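Local coordinates for protein pyroglutatmate porin OpdO (Pseudomonas aeruginosa, PDB 2Y0K) that probably acts as an outer-membrane porin of the OprD family, a beta-barrel channel through which small solutes, presumably including pyroglutamate, cross the membrane, at residues A[226-231]-A[251-256]; A[262-267]-A[302-307]; A[191-196]-A[214-219]. One frame throughout, in Å; residues are numbered along the deposited sequence.

Contact 1 of 3, residues A[226-231]-A[251-256]. With C8E ((hydroxyethyloxy)tri(ethyloxy)octane), chain F.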
loop_
_atom_site.group_PDB
_atom_site.type_symbol
_atom_site.label_atom_id
_atom_site.label_comp_id
_atom_site.label_asym_id
_atom_site.label_seq_id
_atom_site.Cartn_x
_atom_site.Cartn_y
_atom_site.Cartn_z
ATOM N N LEU A 226 22.322 -6.225 -1.641
ATOM C CA LEU A 226 21.849 -5.237 -2.601
ATOM C C LEU A 226 20.573 -5.744 -3.271
ATOM O O LEU A 226 20.528 -6.864 -3.801
ATOM C CB LEU A 226 22.899 -4.944 -3.666
ATOM C CG LEU A 226 22.439 -3.926 -4.716
ATOM C CD1 LEU A 226 22.314 -2.526 -4.131
ATOM C CD2 LEU A 226 23.394 -3.896 -5.905
ATOM N N LYS A 227 19.530 -4.923 -3.224
ATOM C CA LYS A 227 18.299 -5.227 -3.932
ATOM C C LYS A 227 18.125 -4.208 -5.055
ATOM O O LYS A 227 18.229 -2.997 -4.835
ATOM C CB LYS A 227 17.104 -5.205 -2.976
ATOM C CG LYS A 227 15.779 -5.628 -3.598
ATOM C CD LYS A 227 14.621 -5.444 -2.599
ATOM C CE LYS A 227 13.287 -5.908 -3.188
ATOM N NZ LYS A 227 12.109 -5.598 -2.306
ATOM N N SER A 228 17.892 -4.709 -6.260
ATOM C CA SER A 228 17.652 -3.855 -7.418
ATOM C C SER A 228 16.227 -4.068 -7.904
ATOM O O SER A 228 15.828 -5.190 -8.203
ATOM C CB SER A 228 18.646 -4.168 -8.533
ATOM O OG SER A 228 19.978 -3.928 -8.103
ATOM N N ASP A 229 15.468 -2.978 -7.970
ATOM C CA ASP A 229 14.044 -3.032 -8.261
ATOM C C ASP A 229 13.744 -2.101 -9.441
ATOM O O ASP A 229 13.813 -0.874 -9.309
ATOM C CB ASP A 229 13.280 -2.604 -6.994
ATOM C CG ASP A 229 11.776 -2.849 -7.076
ATOM O OD1 ASP A 229 11.216 -2.881 -8.194
ATOM O OD2 ASP A 229 11.144 -2.992 -6.000
ATOM N N LEU A 230 13.441 -2.689 -10.598
ATOM C CA LEU A 230 13.125 -1.929 -11.806
ATOM C C LEU A 230 11.649 -2.055 -12.154
ATOM O O LEU A 230 11.099 -3.160 -12.174
ATOM C CB LEU A 230 13.951 -2.434 -12.992
ATOM C CG LEU A 230 15.467 -2.487 -12.809
ATOM C CD1 LEU A 230 16.107 -3.039 -14.079
ATOM C CD2 LEU A 230 16.054 -1.101 -12.454
ATOM N N ARG A 231 11.016 -0.927 -12.460
ATOM C CA ARG A 231 9.591 -0.916 -12.781
ATOM C C ARG A 231 9.277 -0.122 -14.044
ATOM O O ARG A 231 9.811 0.970 -14.255
ATOM C CB ARG A 231 8.792 -0.343 -11.611
ATOM C CG ARG A 231 9.128 -1.012 -10.286
ATOM C CD ARG A 231 8.248 -0.527 -9.153
ATOM N NE ARG A 231 8.718 -1.042 -7.870
ATOM C CZ ARG A 231 8.268 -0.631 -6.688
ATOM N NH1 ARG A 231 7.328 0.309 -6.610
ATOM N NH2 ARG A 231 8.759 -1.167 -5.575
ATOM N N ALA A 251 13.357 2.958 -10.698
ATOM C CA ALA A 251 14.490 2.153 -10.297
ATOM C C ALA A 251 14.795 2.417 -8.816
ATOM O O ALA A 251 15.028 3.559 -8.421
ATOM C CB ALA A 251 15.711 2.471 -11.175
ATOM N N LEU A 252 14.787 1.361 -8.003
ATOM C CA LEU A 252 15.189 1.483 -6.602
ATOM C C LEU A 252 16.307 0.511 -6.239
ATOM O O LEU A 252 16.190 -0.713 -6.422
ATOM C CB LEU A 252 14.001 1.256 -5.679
ATOM C CG LEU A 252 14.163 1.657 -4.209
ATOM C CD1 LEU A 252 14.428 3.150 -4.081
ATOM C CD2 LEU A 252 12.911 1.269 -3.420
ATOM N N PHE A 253 17.390 1.053 -5.713
ATOM C CA PHE A 253 18.481 0.213 -5.249
ATOM C C PHE A 253 18.609 0.358 -3.742
ATOM O O PHE A 253 18.780 1.471 -3.238
ATOM C CB PHE A 253 19.789 0.577 -5.949
ATOM C CG PHE A 253 19.729 0.426 -7.439
ATOM C CD1 PHE A 253 20.023 -0.792 -8.038
ATOM C CD2 PHE A 253 19.349 1.496 -8.241
ATOM C CE1 PHE A 253 19.958 -0.941 -9.410
ATOM C CE2 PHE A 253 19.283 1.356 -9.621
ATOM C CZ PHE A 253 19.589 0.133 -10.208
ATOM N N SER A 254 18.508 -0.767 -3.034
ATOM C CA SER A 254 18.519 -0.759 -1.572
ATOM C C SER A 254 19.692 -1.566 -1.025
ATOM O O SER A 254 19.749 -2.792 -1.162
ATOM C CB SER A 254 17.208 -1.315 -1.008
ATOM O OG SER A 254 16.070 -0.656 -1.546
ATOM N N LEU A 255 20.625 -0.859 -0.406
ATOM C CA LEU A 255 21.826 -1.471 0.117
ATOM C C LEU A 255 21.705 -1.708 1.619
ATOM O O LEU A 255 21.584 -0.761 2.397
ATOM C CB LEU A 255 23.021 -0.562 -0.173
ATOM C CG LEU A 255 24.375 -1.145 0.232
ATOM C CD1 LEU A 255 24.521 -2.564 -0.321
ATOM C CD2 LEU A 255 25.514 -0.256 -0.240
ATOM N N ARG A 256 21.723 -2.975 2.025
ATOM C CA ARG A 256 21.758 -3.316 3.443
ATOM C C ARG A 256 23.204 -3.541 3.875
ATOM O O ARG A 256 23.949 -4.278 3.232
ATOM C CB ARG A 256 20.918 -4.560 3.725
ATOM C CG ARG A 256 20.889 -4.985 5.193
ATOM C CD ARG A 256 20.198 -3.944 6.059
ATOM N NE ARG A 256 18.980 -3.449 5.417
ATOM C CZ ARG A 256 17.763 -3.944 5.631
ATOM N NH1 ARG A 256 17.595 -4.953 6.481
ATOM N NH2 ARG A 256 16.713 -3.429 4.995
HETATM O O9 C8E F . 19.418 0.994 -14.533
HETATM C C10 C8E F . 18.896 1.843 -13.526
HETATM C C11 C8E F . 18.556 3.210 -14.112
HETATM O O12 C8E F . 18.358 4.130 -13.057
HETATM C C13 C8E F . 18.966 5.383 -13.296
HETATM C C14 C8E F . 18.231 6.082 -14.436
HETATM O O15 C8E F . 18.983 7.186 -14.899
HETATM C C16 C8E F . 18.830 8.341 -14.097
HETATM C C17 C8E F . 18.864 9.580 -14.990
#
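Ser-228 and Phe-253 make the tightest side-chain meeting between these antiparallel strands. The serine OG lies 3.1 Å from Phe-253 CD1, at the ring's edge and near its plane, where so small a residue can sit beside a broad neighbour. With CG anti to its carbonyl carbon (chi1 -60°), the phenylalanine ring is set toward Ser-228. Leu-230 CD2 packs 3.8 Å from Ala-251 CB and more loosely, obliquely, against the same ring. A detergent carbon, C10, reaches the ring edge 3.8 Å from Phe-253 CZ. The other end is loose too: Leu-226 CD1 comes only to 4.4 Å from Leu-255 CD1.

On the opposite face, Lys-227 and Ser-254 meet near their CB atoms, while the extended, exposed lysine leads its ammonium away past Val-215. Buried Asp-229 is held by Arg-231, which meets its two oxygens side-on through NE and NH2 (NH2 to OD2 3.0 Å), both from above the carboxylate plane; the same arginine forms a cation-pi contact with Tyr-284. Paired backbone bonds join Lys-227 with Ser-254 and Asp-229 with Leu-252. The chemistry implies a two-sided wall: a mostly apolar face, interrupted by Ser-228, that accepts detergent, and a largely polar one probably lining the channel.

Contact 2 of 3, residues A[262-267]-A[302-307]. With C8E ((hydroxyethyloxy)tri(ethyloxy)octane), chain F; C8E ((hydroxyethyloxy)tri(ethyloxy)octane), chain G; C8E ((hydroxyethyloxy)tri(ethyloxy)octane), chain C.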
loop_
_atom_site.group_PDB
_atom_site.type_symbol
_atom_site.label_atom_id
_atom_site.label_comp_id
_atom_site.label_asym_id
_atom_site.label_seq_id
_atom_site.Cartn_x
_atom_site.Cartn_y
_atom_site.Cartn_z
ATOM N N VAL A 262 20.797 1.969 3.166
ATOM C CA VAL A 262 20.668 3.131 2.300
ATOM C C VAL A 262 20.055 2.705 0.972
ATOM O O VAL A 262 20.417 1.658 0.405
ATOM C CB VAL A 262 22.020 3.820 2.045
ATOM C CG1 VAL A 262 21.893 4.836 0.924
ATOM C CG2 VAL A 262 22.501 4.501 3.301
ATOM N N ALA A 263 19.115 3.514 0.492
ATOM C CA ALA A 263 18.461 3.269 -0.788
ATOM C C ALA A 263 18.486 4.525 -1.673
ATOM O O ALA A 263 18.367 5.652 -1.185
ATOM C CB ALA A 263 17.027 2.792 -0.564
ATOM N N ALA A 264 18.655 4.324 -2.972
ATOM C CA ALA A 264 18.595 5.416 -3.928
ATOM C C ALA A 264 17.560 5.046 -4.952
ATOM O O ALA A 264 17.543 3.924 -5.456
ATOM C CB ALA A 264 19.944 5.636 -4.598
ATOM N N GLY A 265 16.683 5.990 -5.255
ATOM C CA GLY A 265 15.603 5.732 -6.188
ATOM C C GLY A 265 15.540 6.753 -7.305
ATOM O O GLY A 265 15.844 7.943 -7.122
ATOM N N TYR A 266 15.143 6.284 -8.479
ATOM C CA TYR A 266 14.928 7.173 -9.599
ATOM C C TYR A 266 13.592 6.873 -10.261
ATOM O O TYR A 266 13.272 5.711 -10.519
ATOM C CB TYR A 266 16.076 7.072 -10.614
ATOM C CG TYR A 266 15.814 7.916 -11.843
ATOM C CD1 TYR A 266 16.079 9.280 -11.844
ATOM C CD2 TYR A 266 15.271 7.352 -12.986
ATOM C CE1 TYR A 266 15.825 10.055 -12.964
ATOM C CE2 TYR A 266 15.018 8.112 -14.112
ATOM C CZ TYR A 266 15.294 9.461 -14.099
ATOM O OH TYR A 266 15.029 10.214 -15.224
ATOM N N GLN A 267 12.837 7.927 -10.557
ATOM C CA GLN A 267 11.504 7.803 -11.142
ATOM C C GLN A 267 11.254 8.851 -12.237
ATOM O O GLN A 267 11.643 10.015 -12.113
ATOM C CB GLN A 267 10.464 7.924 -10.031
ATOM C CG GLN A 267 9.010 7.661 -10.420
ATOM C CD GLN A 267 8.121 7.422 -9.181
ATOM O OE1 GLN A 267 8.172 6.338 -8.574
ATOM N NE2 GLN A 267 7.324 8.431 -8.795
ATOM N N TRP A 302 14.219 11.858 -7.734
ATOM C CA TRP A 302 15.234 10.987 -7.172
ATOM C C TRP A 302 15.071 10.980 -5.682
ATOM O O TRP A 302 14.626 11.967 -5.095
ATOM C CB TRP A 302 16.650 11.404 -7.559
ATOM C CG TRP A 302 17.033 12.779 -7.161
ATOM C CD1 TRP A 302 16.996 13.903 -7.952
ATOM C CD2 TRP A 302 17.550 13.201 -5.889
ATOM N NE1 TRP A 302 17.451 14.996 -7.242
ATOM C CE2 TRP A 302 17.796 14.594 -5.974
ATOM C CE3 TRP A 302 17.832 12.539 -4.685
ATOM C CZ2 TRP A 302 18.303 15.338 -4.903
ATOM C CZ3 TRP A 302 18.336 13.280 -3.618
ATOM C CH2 TRP A 302 18.568 14.666 -3.738
ATOM N N GLN A 303 15.398 9.846 -5.076
ATOM C CA GLN A 303 15.177 9.641 -3.656
ATOM C C GLN A 303 16.451 9.124 -3.025
ATOM O O GLN A 303 17.139 8.258 -3.592
ATOM C CB GLN A 303 14.041 8.616 -3.428
ATOM C CG GLN A 303 14.068 7.936 -2.032
ATOM C CD GLN A 303 12.862 7.008 -1.748
ATOM O OE1 GLN A 303 12.588 6.682 -0.593
ATOM N NE2 GLN A 303 12.166 6.574 -2.796
ATOM N N LEU A 304 16.763 9.653 -1.848
ATOM C CA LEU A 304 17.748 9.019 -0.988
ATOM C C LEU A 304 17.074 8.660 0.318
ATOM O O LEU A 304 16.338 9.462 0.891
ATOM C CB LEU A 304 18.953 9.932 -0.740
ATOM C CG LEU A 304 19.856 10.045 -1.973
ATOM C CD1 LEU A 304 20.920 11.138 -1.823
ATOM C CD2 LEU A 304 20.511 8.694 -2.252
ATOM N N ARG A 305 17.333 7.449 0.788
ATOM C CA ARG A 305 16.722 6.969 2.010
ATOM C C ARG A 305 17.739 6.298 2.932
ATOM O O ARG A 305 18.630 5.587 2.477
ATOM C CB ARG A 305 15.574 6.006 1.686
ATOM C CG ARG A 305 15.109 5.204 2.909
ATOM C CD ARG A 305 13.789 4.487 2.685
ATOM N NE ARG A 305 13.486 3.592 3.798
ATOM C CZ ARG A 305 12.327 2.972 3.962
ATOM N NH1 ARG A 305 11.361 3.147 3.069
ATOM N NH2 ARG A 305 12.140 2.174 5.015
ATOM N N TYR A 306 17.585 6.518 4.234
ATOM C CA TYR A 306 18.428 5.866 5.230
ATOM C C TYR A 306 17.589 5.194 6.327
ATOM O O TYR A 306 16.595 5.749 6.772
ATOM C CB TYR A 306 19.424 6.874 5.834
ATOM C CG TYR A 306 20.265 6.283 6.946
ATOM C CD1 TYR A 306 21.306 5.404 6.668
ATOM C CD2 TYR A 306 19.990 6.573 8.277
ATOM C CE1 TYR A 306 22.062 4.849 7.681
ATOM C CE2 TYR A 306 20.731 6.017 9.299
ATOM C CZ TYR A 306 21.768 5.164 9.000
ATOM O OH TYR A 306 22.503 4.618 10.026
ATOM N N ASP A 307 17.988 3.991 6.744
ATOM C CA ASP A 307 17.364 3.291 7.875
ATOM C C ASP A 307 18.428 2.826 8.855
ATOM O O ASP A 307 19.514 2.400 8.457
ATOM C CB ASP A 307 16.588 2.042 7.408
ATOM C CG ASP A 307 15.358 2.384 6.600
ATOM O OD1 ASP A 307 15.496 2.732 5.412
ATOM O OD2 ASP A 307 14.248 2.309 7.154
HETATM O O9 C8E F . 19.418 0.994 -14.533
HETATM C C10 C8E F . 18.896 1.843 -13.526
HETATM C C11 C8E F . 18.556 3.210 -14.112
HETATM O O12 C8E F . 18.358 4.130 -13.057
HETATM C C13 C8E F . 18.966 5.383 -13.296
HETATM C C14 C8E F . 18.231 6.082 -14.436
HETATM O O15 C8E F . 18.983 7.186 -14.899
HETATM C C16 C8E F . 18.830 8.341 -14.097
HETATM C C17 C8E F . 18.864 9.580 -14.990
HETATM O O9 C8E G . 20.713 9.902 2.450
HETATM C C10 C8E G . 19.450 9.660 3.047
HETATM C C11 C8E G . 19.286 10.604 4.230
HETATM O O12 C8E G . 18.139 11.418 4.081
HETATM C C13 C8E G . 18.353 12.672 4.695
HETATM C C14 C8E G . 17.054 13.447 4.786
HETATM O O15 C8E G . 17.348 14.821 4.804
HETATM C C16 C8E G . 17.108 15.383 3.528
HETATM C C7 C8E C . 26.561 3.282 6.263
HETATM C C8 C8E C . 26.440 4.784 6.490
HETATM O O9 C8E C . 25.855 5.389 5.352
HETATM C C10 C8E C . 24.752 6.222 5.659
HETATM C C11 C8E C . 25.193 7.672 5.849
HETATM O O12 C8E C . 24.054 8.512 5.915
#
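Gly-265, a residue without a side chain, pairs with Gln-303 within a regular antiparallel ladder. The extended glutamine lies over the side where a side chain on residue 265 would point, its amide close to that position, so glycine lets it lie there; its NE2 makes a weak hydrogen bond to Val-286 O. Two backbone bonds close this pair (Gln-303 N to Gly-265 O 2.8 Å), and two more join Ala-263 to Arg-305. Also on this face, Ala-263 is small enough to lie beside the CB of Arg-305 while the arginine's extended chain leads away. There its NE and NH2 grip Asp-307 side-on; Arg-305 NE meets the syn lone pair of Asp-307 OD1 at 2.7 Å, and the two bonds together fix the guanidinium's rotation.

The face carrying Val-262, Ala-264, Leu-304 and the aromatics is apolar and dressed in detergent. Val-262 CG2 touches the edge of the Tyr-306 ring, 3.7 Å from CD1, and C10 of detergent C lies 3.6 Å from Tyr-306 CE1, while the hydroxyl bonds to His-260 ND1. Leu-304 brings CD2 to 3.9 Å from Ala-264 CB. Detergent G approaches Leu-304 CB with its O9 at 3.6 Å. Detergent F lays C16 over the centre of one Tyr-266 face, 3.5 Å above the plane. In Trp-302, the cross-strand mate of Tyr-266, CG sits between the backbone N and carbonyl carbon (chi1 59°), and the indole leads away from the neighbouring strand.

Gln-267 bonds to Asn-287 N and to the carbonyls of Asp-293 and Phe-294, tying the wall to the long connection between the strands. An apolar outside rich in aromatics, a polar inside and a loop held against it are typical of an outer-membrane porin barrel.

Contact 3 of 3, residues A[191-196]-A[214-219]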
loop_
_atom_site.group_PDB
_atom_site.type_symbol
_atom_site.label_atom_id
_atom_site.label_comp_id
_atom_site.label_asym_id
_atom_site.label_seq_id
_atom_site.Cartn_x
_atom_site.Cartn_y
_atom_site.Cartn_z
ATOM N N THR A 191 15.660 -17.143 -11.510
ATOM C CA THR A 191 16.623 -17.853 -10.691
ATOM C C THR A 191 16.235 -17.576 -9.243
ATOM O O THR A 191 15.245 -16.889 -8.992
ATOM C CB THR A 191 18.039 -17.347 -10.944
ATOM O OG1 THR A 191 18.188 -16.051 -10.358
ATOM C CG2 THR A 191 18.321 -17.275 -12.442
ATOM N N PRO A 192 16.991 -18.124 -8.281
ATOM C CA PRO A 192 16.620 -17.833 -6.892
ATOM C C PRO A 192 16.756 -16.352 -6.544
ATOM O O PRO A 192 16.142 -15.895 -5.588
ATOM C CB PRO A 192 17.629 -18.661 -6.090
ATOM C CG PRO A 192 17.945 -19.828 -6.997
ATOM C CD PRO A 192 17.982 -19.216 -8.374
ATOM N N ALA A 193 17.539 -15.607 -7.312
ATOM C CA ALA A 193 17.837 -14.231 -6.929
ATOM C C ALA A 193 17.099 -13.193 -7.775
ATOM O O ALA A 193 17.083 -12.004 -7.446
ATOM C CB ALA A 193 19.342 -13.991 -6.977
ATOM N N LEU A 194 16.474 -13.656 -8.852
ATOM C CA LEU A 194 15.952 -12.772 -9.888
ATOM C C LEU A 194 14.495 -13.086 -10.201
ATOM O O LEU A 194 14.169 -14.183 -10.679
ATOM C CB LEU A 194 16.798 -12.917 -11.156
ATOM C CG LEU A 194 16.622 -11.949 -12.331
ATOM C CD1 LEU A 194 15.300 -12.209 -13.014
ATOM C CD2 LEU A 194 16.735 -10.479 -11.902
ATOM N N THR A 195 13.618 -12.116 -9.951
ATOM C CA THR A 195 12.194 -12.310 -10.196
ATOM C C THR A 195 11.649 -11.331 -11.237
ATOM O O THR A 195 11.885 -10.124 -11.165
ATOM C CB THR A 195 11.388 -12.193 -8.897
ATOM O OG1 THR A 195 11.938 -13.090 -7.933
ATOM C CG2 THR A 195 9.916 -12.545 -9.125
ATOM N N ALA A 196 10.924 -11.870 -12.209
ATOM C CA ALA A 196 10.338 -11.060 -13.268
ATOM C C ALA A 196 8.836 -11.058 -13.101
ATOM O O ALA A 196 8.243 -12.092 -12.780
ATOM C CB ALA A 196 10.721 -11.607 -14.638
ATOM N N LEU A 214 11.337 -6.135 -12.662
ATOM C CA LEU A 214 12.442 -7.052 -12.519
ATOM C C LEU A 214 13.061 -6.732 -11.189
ATOM O O LEU A 214 13.339 -5.576 -10.908
ATOM C CB LEU A 214 13.450 -6.874 -13.655
ATOM C CG LEU A 214 14.490 -7.979 -13.851
ATOM C CD1 LEU A 214 13.823 -9.363 -13.998
ATOM C CD2 LEU A 214 15.374 -7.649 -15.054
ATOM N N VAL A 215 13.242 -7.755 -10.356
ATOM C CA VAL A 215 13.835 -7.569 -9.033
ATOM C C VAL A 215 14.961 -8.567 -8.792
ATOM O O VAL A 215 14.770 -9.784 -8.877
ATOM C CB VAL A 215 12.785 -7.709 -7.922
ATOM C CG1 VAL A 215 13.421 -7.542 -6.546
ATOM C CG2 VAL A 215 11.661 -6.696 -8.127
ATOM N N HIS A 216 16.141 -8.032 -8.506
ATOM C CA HIS A 216 17.305 -8.846 -8.205
ATOM C C HIS A 216 17.725 -8.668 -6.749
ATOM O O HIS A 216 17.931 -7.550 -6.274
ATOM C CB HIS A 216 18.464 -8.497 -9.141
ATOM C CG HIS A 216 19.705 -9.291 -8.878
ATOM N ND1 HIS A 216 20.846 -8.728 -8.348
ATOM C CD2 HIS A 216 19.977 -10.604 -9.052
ATOM C CE1 HIS A 216 21.774 -9.662 -8.220
ATOM N NE2 HIS A 216 21.273 -10.810 -8.640
ATOM N N THR A 217 17.844 -9.781 -6.041
ATOM C CA THR A 217 18.299 -9.750 -4.659
ATOM C C THR A 217 19.669 -10.396 -4.579
ATOM O O THR A 217 19.823 -11.579 -4.877
ATOM C CB THR A 217 17.328 -10.493 -3.718
ATOM O OG1 THR A 217 16.064 -9.818 -3.700
ATOM C CG2 THR A 217 17.894 -10.551 -2.297
ATOM N N LEU A 218 20.663 -9.599 -4.208
ATOM C CA LEU A 218 22.019 -10.084 -4.012
ATOM C C LEU A 218 22.361 -10.190 -2.523
ATOM O O LEU A 218 22.603 -9.180 -1.869
ATOM C CB LEU A 218 23.001 -9.145 -4.692
ATOM C CG LEU A 218 24.481 -9.515 -4.629
ATOM C CD1 LEU A 218 24.690 -10.965 -5.044
ATOM C CD2 LEU A 218 25.278 -8.569 -5.531
ATOM N N ASP A 219 22.381 -11.412 -1.995
ATOM C CA ASP A 219 22.751 -11.650 -0.597
ATOM C C ASP A 219 24.201 -12.097 -0.449
ATOM O O ASP A 219 24.544 -13.222 -0.811
ATOM C CB ASP A 219 21.846 -12.715 0.029
ATOM C CG ASP A 219 22.266 -13.080 1.454
ATOM O OD1 ASP A 219 23.415 -12.761 1.837
ATOM O OD2 ASP A 219 21.448 -13.692 2.188
HETATM O O HOH W 1 14.504 -10.648 -6.214
#
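Ala-193, Leu-214 and Leu-194 bury the most surface here. Ala-193 works mainly through its backbone: its O accepts a nearly straight bond from Thr-217 N (2.7 Å, 169°), in the carbonyl plane. Water 1 donates to the same oxygen at 3.2 Å and also pairs with Thr-217 OG1, doubling the link across the edge. The small methyl of Ala-193 fits close against Thr-217 O (CB to O 3.2 Å), with His-216 CD2 4.0 Å from that CB. Just ahead, Thr-191 OG1 accepts from Ala-193 N in an ST turn that leads the chain into the strand.

Leu-194 and Leu-214 supply the greasy side, branched ends that slant across each other. Their CD1 atoms are modelled 3.4 Å apart, closer than usual, so the exact placement of these methyls is doubtful. CG of Leu-214 stands anti to its backbone N (chi1 -165°), which carries CD1 over toward Leu-194 and to 3.9 Å from Ala-196 CB. Leu-194 CD2 rests 3.8 Å from His-216 CB. On the other face beta-branched Thr-195 and Val-215, well suited to extended backbone, exchange two straight backbone bonds. This is the packing of an antiparallel beta hairpin, the repeating unit of a porin barrel wall.

Along the chain the order is contact 3, contact 1, contact 2, each closing before the next opens. Strands 194-203, 207-219, 225-237, 245-257, 260-270 and 300-309 each pair antiparallel with the next, so the three contacts are successive steps round the same part of the wall. Contact 1 lies in the middle, its centre about 10 Å from that of contact 3 and about 9 Å from that of contact 2; the outer two stand about 19 Å apart and do not touch. Probable hydrogen bonds make both junctions, Leu-226 O with Leu-218 N and Val-262 O with Leu-255 N. One detergent molecule touches both contacts 1 and 2, consistent with a continuous membrane-facing surface.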